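Local coordinates for protein Abbfa_003403 (Acinetobacter baumannii, PDB 4ZXH) that probably assembles a peptide product as a four-domain nonribosomal peptide synthetase, with condensation, adenylation, phosphopantetheine-carrying peptidyl carrier and thioesterase domains, at residues 978-986 with 1014-1022; 1182-1190 with 1236-1244. One frame throughout, in Å; residues are numbered along the deposited sequence.

Contact 1 (978-986 with 1014-1022); sequences IEIELCTTF and LVNHLKKAF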
loop_
_atom_site.group_PDB
_atom_site.type_symbol
_atom_site.label_atom_id
_atom_site.label_comp_id
_atom_site.label_asym_id
_atom_site.label_seq_id
_atom_site.Cartn_x
_atom_site.Cartn_y
_atom_site.Cartn_z
ATOM N N ILE A 978 -28.440 -8.531 -3.444
ATOM C CA ILE A 978 -27.280 -7.895 -4.048
ATOM C C ILE A 978 -26.128 -8.889 -4.185
ATOM O O ILE A 978 -25.484 -8.981 -5.228
ATOM C CB ILE A 978 -26.816 -6.682 -3.225
ATOM C CG1 ILE A 978 -27.722 -5.465 -3.481
ATOM C CG2 ILE A 978 -25.364 -6.364 -3.517
ATOM C CD1 ILE A 978 -27.359 -4.258 -2.641
ATOM N N GLU A 979 -25.867 -9.660 -3.144
ATOM C CA GLU A 979 -24.764 -10.599 -3.248
ATOM C C GLU A 979 -25.122 -11.752 -4.208
ATOM O O GLU A 979 -24.238 -12.275 -4.888
ATOM C CB GLU A 979 -24.366 -11.117 -1.864
ATOM C CG GLU A 979 -23.895 -10.010 -0.922
ATOM C CD GLU A 979 -23.555 -10.516 0.462
ATOM O OE1 GLU A 979 -23.861 -11.689 0.774
ATOM O OE2 GLU A 979 -22.982 -9.732 1.245
ATOM N N ILE A 980 -26.402 -12.125 -4.299
ATOM C CA ILE A 980 -26.814 -13.133 -5.282
ATOM C C ILE A 980 -26.521 -12.673 -6.718
ATOM O O ILE A 980 -25.949 -13.428 -7.506
ATOM C CB ILE A 980 -28.306 -13.496 -5.136
ATOM C CG1 ILE A 980 -28.508 -14.249 -3.818
ATOM C CG2 ILE A 980 -28.761 -14.354 -6.293
ATOM C CD1 ILE A 980 -29.955 -14.616 -3.516
ATOM N N GLU A 981 -26.861 -11.425 -7.042
ATOM C CA GLU A 981 -26.607 -10.888 -8.375
ATOM C C GLU A 981 -25.105 -10.760 -8.696
ATOM O O GLU A 981 -24.681 -11.024 -9.819
ATOM C CB GLU A 981 -27.284 -9.529 -8.541
ATOM C CG GLU A 981 -27.040 -8.895 -9.900
ATOM C CD GLU A 981 -28.212 -9.037 -10.864
ATOM O OE1 GLU A 981 -29.379 -8.930 -10.414
ATOM O OE2 GLU A 981 -27.958 -9.259 -12.075
ATOM N N LEU A 982 -24.296 -10.358 -7.725
ATOM C CA LEU A 982 -22.858 -10.256 -7.969
ATOM C C LEU A 982 -22.217 -11.637 -8.120
ATOM O O LEU A 982 -21.342 -11.821 -8.959
ATOM C CB LEU A 982 -22.166 -9.480 -6.849
ATOM C CG LEU A 982 -22.599 -8.015 -6.718
ATOM C CD1 LEU A 982 -22.046 -7.368 -5.428
ATOM C CD2 LEU A 982 -22.188 -7.238 -7.973
ATOM N N CYS A 983 -22.649 -12.610 -7.324
ATOM C CA CYS A 983 -22.065 -13.940 -7.430
ATOM C C CYS A 983 -22.351 -14.529 -8.788
ATOM O O CYS A 983 -21.429 -14.944 -9.487
ATOM C CB CYS A 983 -22.583 -14.881 -6.344
ATOM S SG CYS A 983 -21.759 -14.687 -4.777
ATOM N N THR A 984 -23.622 -14.558 -9.168
ATOM C CA THR A 984 -23.982 -15.002 -10.509
ATOM C C THR A 984 -23.196 -14.255 -11.598
ATOM O O THR A 984 -22.772 -14.847 -12.581
ATOM C CB THR A 984 -25.464 -14.830 -10.744
ATOM O OG1 THR A 984 -26.150 -15.719 -9.869
ATOM C CG2 THR A 984 -25.808 -15.221 -12.133
ATOM N N THR A 985 -22.955 -12.966 -11.405
ATOM C CA THR A 985 -22.231 -12.225 -12.425
ATOM C C THR A 985 -20.750 -12.614 -12.435
ATOM O O THR A 985 -20.185 -12.884 -13.500
ATOM C CB THR A 985 -22.385 -10.722 -12.253
ATOM O OG1 THR A 985 -23.768 -10.379 -12.394
ATOM C CG2 THR A 985 -21.685 -10.044 -13.340
ATOM N N PHE A 986 -20.127 -12.686 -11.265
ATOM C CA PHE A 986 -18.762 -13.214 -11.192
ATOM C C PHE A 986 -18.637 -14.588 -11.836
ATOM O O PHE A 986 -17.697 -14.806 -12.615
ATOM C CB PHE A 986 -18.275 -13.317 -9.761
ATOM C CG PHE A 986 -17.718 -12.041 -9.212
ATOM C CD1 PHE A 986 -18.307 -10.815 -9.534
ATOM C CD2 PHE A 986 -16.631 -12.070 -8.336
ATOM C CE1 PHE A 986 -17.809 -9.623 -9.000
ATOM C CE2 PHE A 986 -16.126 -10.895 -7.801
ATOM C CZ PHE A 986 -16.718 -9.664 -8.121
ATOM N N LEU A 1014 -17.341 -6.508 -16.886
ATOM C CA LEU A 1014 -18.094 -6.693 -15.656
ATOM C C LEU A 1014 -18.821 -5.418 -15.224
ATOM O O LEU A 1014 -20.028 -5.419 -14.988
ATOM C CB LEU A 1014 -17.166 -7.166 -14.547
ATOM C CG LEU A 1014 -17.793 -7.218 -13.149
ATOM C CD1 LEU A 1014 -19.018 -8.057 -13.193
ATOM C CD2 LEU A 1014 -16.852 -7.822 -12.150
ATOM N N VAL A 1015 -18.078 -4.329 -15.123
ATOM C CA VAL A 1015 -18.633 -3.081 -14.645
ATOM C C VAL A 1015 -19.739 -2.575 -15.550
ATOM O O VAL A 1015 -20.750 -2.051 -15.079
ATOM C CB VAL A 1015 -17.549 -2.020 -14.516
ATOM C CG1 VAL A 1015 -18.167 -0.632 -14.475
ATOM C CG2 VAL A 1015 -16.718 -2.283 -13.250
ATOM N N ASN A 1016 -19.575 -2.756 -16.851
ATOM C CA ASN A 1016 -20.588 -2.263 -17.775
ATOM C C ASN A 1016 -21.877 -3.071 -17.665
ATOM O O ASN A 1016 -22.973 -2.542 -17.858
ATOM C CB ASN A 1016 -20.044 -2.253 -19.202
ATOM C CG ASN A 1016 -19.243 -0.989 -19.505
ATOM O OD1 ASN A 1016 -19.819 0.057 -19.811
ATOM N ND2 ASN A 1016 -17.916 -1.072 -19.390
ATOM N N HIS A 1017 -21.746 -4.343 -17.313
ATOM C CA HIS A 1017 -22.904 -5.174 -17.023
ATOM C C HIS A 1017 -23.571 -4.749 -15.711
ATOM O O HIS A 1017 -24.785 -4.575 -15.658
ATOM C CB HIS A 1017 -22.510 -6.644 -16.954
ATOM C CG HIS A 1017 -23.656 -7.546 -16.643
ATOM N ND1 HIS A 1017 -23.821 -8.144 -15.410
ATOM C CD2 HIS A 1017 -24.713 -7.930 -17.395
ATOM C CE1 HIS A 1017 -24.925 -8.870 -15.420
ATOM N NE2 HIS A 1017 -25.485 -8.754 -16.611
ATOM N N LEU A 1018 -22.776 -4.576 -14.655
ATOM C CA LEU A 1018 -23.312 -4.163 -13.354
ATOM C C LEU A 1018 -24.049 -2.818 -13.410
ATOM O O LEU A 1018 -25.030 -2.631 -12.690
ATOM C CB LEU A 1018 -22.194 -4.097 -12.316
ATOM C CG LEU A 1018 -21.706 -5.478 -11.906
ATOM C CD1 LEU A 1018 -20.582 -5.388 -10.881
ATOM C CD2 LEU A 1018 -22.884 -6.317 -11.384
ATOM N N LYS A 1019 -23.570 -1.888 -14.242
ATOM C CA LYS A 1019 -24.274 -0.631 -14.478
ATOM C C LYS A 1019 -25.692 -0.903 -14.965
ATOM O O LYS A 1019 -26.642 -0.334 -14.432
ATOM C CB LYS A 1019 -23.555 0.247 -15.516
ATOM C CG LYS A 1019 -22.349 1.037 -15.035
ATOM C CD LYS A 1019 -21.829 1.929 -16.178
ATOM C CE LYS A 1019 -20.469 2.553 -15.862
ATOM N NZ LYS A 1019 -19.874 3.308 -17.004
ATOM N N LYS A 1020 -25.837 -1.747 -15.989
ATOM C CA LYS A 1020 -27.169 -2.104 -16.485
ATOM C C LYS A 1020 -28.027 -2.808 -15.416
ATOM O O LYS A 1020 -29.211 -2.502 -15.252
ATOM C CB LYS A 1020 -27.075 -3.000 -17.722
ATOM C CG LYS A 1020 -27.068 -2.253 -19.039
ATOM C CD LYS A 1020 -27.214 -3.210 -20.221
ATOM N N ALA A 1021 -27.423 -3.740 -14.685
ATOM C CA ALA A 1021 -28.163 -4.596 -13.768
ATOM C C ALA A 1021 -28.719 -3.832 -12.568
ATOM O O ALA A 1021 -29.716 -4.243 -11.969
ATOM C CB ALA A 1021 -27.265 -5.766 -13.285
ATOM N N PHE A 1022 -28.071 -2.727 -12.213
ATOM C CA PHE A 1022 -28.388 -2.037 -10.965
ATOM C C PHE A 1022 -28.937 -0.630 -11.191
ATOM O O PHE A 1022 -29.572 -0.059 -10.298
ATOM C CB PHE A 1022 -27.148 -1.988 -10.049
ATOM C CG PHE A 1022 -26.860 -3.296 -9.350
ATOM C CD1 PHE A 1022 -27.826 -3.909 -8.566
ATOM C CD2 PHE A 1022 -25.632 -3.909 -9.465
ATOM C CE1 PHE A 1022 -27.575 -5.109 -7.935
ATOM C CE2 PHE A 1022 -25.379 -5.108 -8.833
ATOM C CZ PHE A 1022 -26.352 -5.709 -8.071
#

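Contact 2 (1182-1190 with 1236-1244); sequences LLSWFARDL and FRLYFDTYL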
loop_
_atom_site.group_PDB
_atom_site.type_symbol
_atom_site.label_atom_id
_atom_site.label_comp_id
_atom_site.label_asym_id
_atom_site.label_seq_id
_atom_site.Cartn_x
_atom_site.Cartn_y
_atom_site.Cartn_z
ATOM N N LEU A 1182 -44.831 -16.734 13.639
ATOM C CA LEU A 1182 -44.532 -16.434 12.244
ATOM C C LEU A 1182 -43.063 -16.049 12.143
ATOM O O LEU A 1182 -42.358 -16.482 11.228
ATOM C CB LEU A 1182 -45.452 -15.337 11.702
ATOM C CG LEU A 1182 -46.874 -15.827 11.352
ATOM C CD1 LEU A 1182 -47.811 -14.714 10.876
ATOM C CD2 LEU A 1182 -46.781 -16.922 10.300
ATOM N N LEU A 1183 -42.596 -15.272 13.117
ATOM C CA LEU A 1183 -41.180 -14.938 13.220
ATOM C C LEU A 1183 -40.332 -16.170 13.456
ATOM O O LEU A 1183 -39.251 -16.308 12.878
ATOM C CB LEU A 1183 -40.932 -13.945 14.346
ATOM C CG LEU A 1183 -40.755 -12.497 13.921
ATOM C CD1 LEU A 1183 -40.306 -11.719 15.138
ATOM C CD2 LEU A 1183 -39.727 -12.419 12.794
ATOM N N SER A 1184 -40.803 -17.067 14.314
ATOM C CA SER A 1184 -40.023 -18.267 14.550
ATOM C C SER A 1184 -39.876 -19.078 13.252
ATOM O O SER A 1184 -38.768 -19.507 12.894
ATOM C CB SER A 1184 -40.641 -19.119 15.635
ATOM O OG SER A 1184 -39.933 -20.342 15.689
ATOM N N TRP A 1185 -40.984 -19.257 12.535
ATOM C CA TRP A 1185 -40.932 -19.877 11.213
ATOM C C TRP A 1185 -39.981 -19.139 10.287
ATOM O O TRP A 1185 -39.127 -19.753 9.653
ATOM C CB TRP A 1185 -42.313 -19.932 10.576
ATOM C CG TRP A 1185 -43.215 -20.896 11.247
ATOM C CD1 TRP A 1185 -42.897 -21.749 12.268
ATOM C CD2 TRP A 1185 -44.589 -21.118 10.955
ATOM N NE1 TRP A 1185 -43.996 -22.478 12.637
ATOM C CE2 TRP A 1185 -45.053 -22.109 11.845
ATOM C CE3 TRP A 1185 -45.482 -20.572 10.031
ATOM C CZ2 TRP A 1185 -46.351 -22.568 11.832
ATOM C CZ3 TRP A 1185 -46.781 -21.022 10.029
ATOM C CH2 TRP A 1185 -47.202 -22.012 10.926
ATOM N N PHE A 1186 -40.114 -17.824 10.239
ATOM C CA PHE A 1186 -39.298 -17.033 9.342
ATOM C C PHE A 1186 -37.810 -17.192 9.636
ATOM O O PHE A 1186 -36.992 -17.312 8.708
ATOM C CB PHE A 1186 -39.680 -15.564 9.426
ATOM C CG PHE A 1186 -38.849 -14.694 8.553
ATOM C CD1 PHE A 1186 -38.809 -14.916 7.183
ATOM C CD2 PHE A 1186 -38.112 -13.656 9.088
ATOM C CE1 PHE A 1186 -38.038 -14.126 6.360
ATOM C CE2 PHE A 1186 -37.336 -12.850 8.263
ATOM C CZ PHE A 1186 -37.294 -13.092 6.891
ATOM N N ALA A 1187 -37.465 -17.212 10.923
ATOM C CA ALA A 1187 -36.074 -17.415 11.321
ATOM C C ALA A 1187 -35.548 -18.761 10.796
ATOM O O ALA A 1187 -34.478 -18.825 10.201
ATOM C CB ALA A 1187 -35.944 -17.341 12.821
ATOM N N ARG A 1188 -36.332 -19.818 10.997
ATOM C CA ARG A 1188 -35.988 -21.151 10.516
ATOM C C ARG A 1188 -35.831 -21.189 8.993
ATOM O O ARG A 1188 -34.813 -21.667 8.485
ATOM C CB ARG A 1188 -37.047 -22.171 10.959
ATOM C CG ARG A 1188 -36.856 -23.557 10.363
ATOM C CD ARG A 1188 -38.121 -24.376 10.424
ATOM N NE ARG A 1188 -39.180 -23.756 9.630
ATOM C CZ ARG A 1188 -40.471 -24.057 9.723
ATOM N NH1 ARG A 1188 -40.886 -24.975 10.589
ATOM N NH2 ARG A 1188 -41.346 -23.425 8.957
ATOM N N ASP A 1189 -36.830 -20.685 8.274
ATOM C CA ASP A 1189 -36.822 -20.710 6.806
ATOM C C ASP A 1189 -35.766 -19.774 6.212
ATOM O O ASP A 1189 -35.406 -19.877 5.039
ATOM C CB ASP A 1189 -38.210 -20.354 6.246
ATOM C CG ASP A 1189 -39.289 -21.346 6.686
ATOM O OD1 ASP A 1189 -38.904 -22.447 7.137
ATOM O OD2 ASP A 1189 -40.515 -21.041 6.570
ATOM N N LEU A 1190 -35.270 -18.861 7.029
ATOM C CA LEU A 1190 -34.173 -17.992 6.634
ATOM C C LEU A 1190 -32.846 -18.750 6.550
ATOM O O LEU A 1190 -32.037 -18.508 5.666
ATOM C CB LEU A 1190 -34.056 -16.865 7.648
ATOM C CG LEU A 1190 -33.446 -15.530 7.291
ATOM C CD1 LEU A 1190 -34.058 -15.009 6.010
ATOM C CD2 LEU A 1190 -33.732 -14.594 8.452
ATOM N N PHE A 1236 -34.696 -5.734 7.103
ATOM C CA PHE A 1236 -35.276 -6.954 7.645
ATOM C C PHE A 1236 -36.812 -6.951 7.456
ATOM O O PHE A 1236 -37.395 -7.983 7.141
ATOM C CB PHE A 1236 -34.875 -7.123 9.116
ATOM C CG PHE A 1236 -35.397 -8.383 9.756
ATOM C CD1 PHE A 1236 -34.734 -9.594 9.586
ATOM C CD2 PHE A 1236 -36.546 -8.354 10.545
ATOM C CE1 PHE A 1236 -35.215 -10.762 10.179
ATOM C CE2 PHE A 1236 -37.035 -9.509 11.148
ATOM C CZ PHE A 1236 -36.367 -10.718 10.958
ATOM N N ARG A 1237 -37.451 -5.791 7.591
ATOM C CA ARG A 1237 -38.889 -5.696 7.343
ATOM C C ARG A 1237 -39.278 -6.080 5.910
ATOM O O ARG A 1237 -40.289 -6.765 5.710
ATOM C CB ARG A 1237 -39.405 -4.288 7.640
ATOM C CG ARG A 1237 -39.789 -4.067 9.083
ATOM C CD ARG A 1237 -40.958 -3.104 9.185
ATOM N NE ARG A 1237 -41.421 -2.969 10.563
ATOM C CZ ARG A 1237 -42.397 -3.702 11.095
ATOM N NH1 ARG A 1237 -43.004 -4.634 10.362
ATOM N NH2 ARG A 1237 -42.759 -3.512 12.364
ATOM N N LEU A 1238 -38.495 -5.643 4.922
ATOM C CA LEU A 1238 -38.785 -6.011 3.542
ATOM C C LEU A 1238 -38.846 -7.528 3.413
ATOM O O LEU A 1238 -39.741 -8.067 2.762
ATOM C CB LEU A 1238 -37.737 -5.449 2.573
ATOM C CG LEU A 1238 -37.644 -3.926 2.454
ATOM C CD1 LEU A 1238 -36.668 -3.510 1.379
ATOM C CD2 LEU A 1238 -39.011 -3.369 2.176
ATOM N N TYR A 1239 -37.908 -8.217 4.054
ATOM C CA TYR A 1239 -37.787 -9.657 3.869
ATOM C C TYR A 1239 -38.868 -10.391 4.630
ATOM O O TYR A 1239 -39.396 -11.397 4.166
ATOM C CB TYR A 1239 -36.404 -10.164 4.305
ATOM C CG TYR A 1239 -35.257 -9.473 3.594
ATOM C CD1 TYR A 1239 -35.437 -8.891 2.336
ATOM C CD2 TYR A 1239 -33.991 -9.394 4.182
ATOM C CE1 TYR A 1239 -34.388 -8.248 1.685
ATOM C CE2 TYR A 1239 -32.940 -8.756 3.541
ATOM C CZ TYR A 1239 -33.143 -8.184 2.289
ATOM O OH TYR A 1239 -32.106 -7.544 1.647
ATOM N N PHE A 1240 -39.193 -9.896 5.812
ATOM C CA PHE A 1240 -40.236 -10.519 6.605
ATOM C C PHE A 1240 -41.588 -10.261 5.943
ATOM O O PHE A 1240 -42.372 -11.188 5.770
ATOM C CB PHE A 1240 -40.216 -10.000 8.049
ATOM C CG PHE A 1240 -41.118 -10.763 8.973
ATOM C CD1 PHE A 1240 -41.198 -12.143 8.889
ATOM C CD2 PHE A 1240 -41.876 -10.109 9.929
ATOM C CE1 PHE A 1240 -42.031 -12.856 9.731
ATOM C CE2 PHE A 1240 -42.700 -10.807 10.774
ATOM C CZ PHE A 1240 -42.779 -12.192 10.677
ATOM N N ASP A 1241 -41.841 -9.015 5.538
ATOM C CA ASP A 1241 -43.101 -8.656 4.868
ATOM C C ASP A 1241 -43.331 -9.452 3.582
ATOM O O ASP A 1241 -44.448 -9.917 3.322
ATOM C CB ASP A 1241 -43.144 -7.164 4.555
ATOM C CG ASP A 1241 -43.462 -6.310 5.777
ATOM O OD1 ASP A 1241 -43.824 -6.859 6.861
ATOM O OD2 ASP A 1241 -43.347 -5.070 5.636
ATOM N N THR A 1242 -42.280 -9.614 2.780
ATOM C CA THR A 1242 -42.350 -10.487 1.605
ATOM C C THR A 1242 -42.756 -11.912 1.988
ATOM O O THR A 1242 -43.674 -12.496 1.393
ATOM C CB THR A 1242 -41.011 -10.510 0.852
ATOM O OG1 THR A 1242 -40.807 -9.228 0.257
ATOM C CG2 THR A 1242 -41.017 -11.557 -0.242
ATOM N N TYR A 1243 -42.077 -12.448 2.995
ATOM C CA TYR A 1243 -42.391 -13.753 3.558
ATOM C C TYR A 1243 -43.875 -13.839 3.962
ATOM O O TYR A 1243 -44.577 -14.797 3.589
ATOM C CB TYR A 1243 -41.465 -14.032 4.754
ATOM C CG TYR A 1243 -41.695 -15.355 5.467
ATOM C CD1 TYR A 1243 -41.180 -16.539 4.948
ATOM C CD2 TYR A 1243 -42.407 -15.412 6.681
ATOM C CE1 TYR A 1243 -41.388 -17.745 5.586
ATOM C CE2 TYR A 1243 -42.612 -16.608 7.340
ATOM C CZ TYR A 1243 -42.092 -17.775 6.782
ATOM O OH TYR A 1243 -42.271 -18.985 7.400
ATOM N N LEU A 1244 -44.366 -12.832 4.689
ATOM C CA LEU A 1244 -45.763 -12.834 5.140
ATOM C C LEU A 1244 -46.710 -12.775 3.949
ATOM O O LEU A 1244 -47.753 -13.416 3.960
ATOM C CB LEU A 1244 -46.049 -11.664 6.099
ATOM C CG LEU A 1244 -45.365 -11.745 7.469
ATOM C CD1 LEU A 1244 -45.570 -10.482 8.245
ATOM C CD2 LEU A 1244 -45.841 -12.937 8.272
#

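Contact 1 (978-986 with 1014-1022)
Helices 978-986 and 1014-1022 run roughly antiparallel, their short axes 146° apart in direction and 11.3 Å apart at closest approach, with Thr-985 facing Leu-1014 at one end and Ile-978 facing Phe-1022 at the other. No hydrogen bond joins the two segments; the contact is made by packing. In its middle Leu-982 and Leu-1018 cross at about a right angle, CD2 of Leu-982 lying 3.6 Å from CD2 of Leu-1018. The same Leu-982 methyl meets the Phe-1022 ring at its edge, in plane, 3.9 Å from CE2. Leucine suits this buried place because its apolar branched end reaches across the gap between the axes and fills it. Phe-1022 also takes the aliphatic part of Glu-981, whose CG sits 3.7 Å from CZ of the ring. With CG anti to its backbone N (chi1 179°) and a bend at chi2, Glu-981 brings its methylenes against this far end of the ring and carries its carboxylate past it to the methyl of Ala-1021, at the partly exposed margin. CG2 of Thr-985 points across to Leu-1014 and the His-1017 ring, while its buried OG1 finds a partner in Glu-981 O, 2.8 Å away in its own helix; that oxygen also accepts from Thr-985 N, from the opposite face of its plane. CD2 of Leu-1014 lies 3.8 Å from CE1 of Phe-986. The pair belongs to the small helical bundle of a peptidyl carrier domain, with phosphopantetheine bound about 12 Å from the Leu-1014 side chain. Ile-1044 of helix 1037-1046 touches both segments, at Ile-978 and Phe-1022; Val-1037 touches Leu-982 and Phe-986; Leu-1031 of helix 1028-1033 touches Leu-1014. Met-1081 of thioesterase helix 1081-1086 packs on Ile-980, Cys-983 and Thr-984, where helix 977-990 meets the next domain.

Contact 2 (1182-1190 with 1236-1244)
Phe-1186 drives its ring between Phe-1236, Phe-1240 and Tyr-1243, forming an aromatic cluster. Its edge is turned toward the face of Phe-1236 in an offset edge-to-face pair, centroids 5.5 Å apart and planes at 65°. Against Phe-1240 and Tyr-1243 it lies obliquely: CD1 of Phe-1240 stands over one of its faces, and its own CD1 is 3.4 Å from CG of Tyr-1243, over that ring. CG of Phe-1186 is anti to the backbone N, which carries the ring out into the group of rings on helix 1236-1244. Flat rings suit this place because each can offer a face to one neighbour and an edge to another. Leu-1183 lays CD2 over a face of Phe-1240, a CH-pi contact 3.8 Å from the centroid; from its own helix, one turn on, Leu-1244 CD1 lies over the opposite face, toward the rim.

Tyr-1243 is fixed at its far end by its hydroxyl, which donates to Asp-1189 OD2 at 2.8 Å, on the anti side and 33° out of the carboxylate plane. Arg-1188 makes a salt bridge to Asp-1189, NE 2.8 Å from OD1, and so probably steadies the carboxylate.

The helices cross at 104°. In the chain they fall between central-sheet strands 1157-1163 and 1262-1267, consistent with the helical lid inserted in alpha/beta-hydrolase thioesterases; helix 1210-1223 packs on Leu-1183 and Phe-1236, and loop residue Ile-1073 touches Tyr-1243.

In the fold
Both contacts are helix-on-helix packings, yet they share no element: contact 1 lies in the carrier domain and contact 2 in the thioesterase domain that follows it in the chain. Their centres are 26 Å apart, and the nearest atoms, about 6 Å apart, do not touch. Contact 1 is the more buried, mainly aliphatic and roughly antiparallel, as expected between two helices of a small helical bundle; its Thr-985 hydroxyl is bonded within its own helix, and Glu-981 and His-1017 are partly exposed. Contact 2 is partly buried, crosses more steeply and relies on aromatic rings, with a tyrosine-aspartate hydrogen bond between the helices, backed by a salt bridge within one of them.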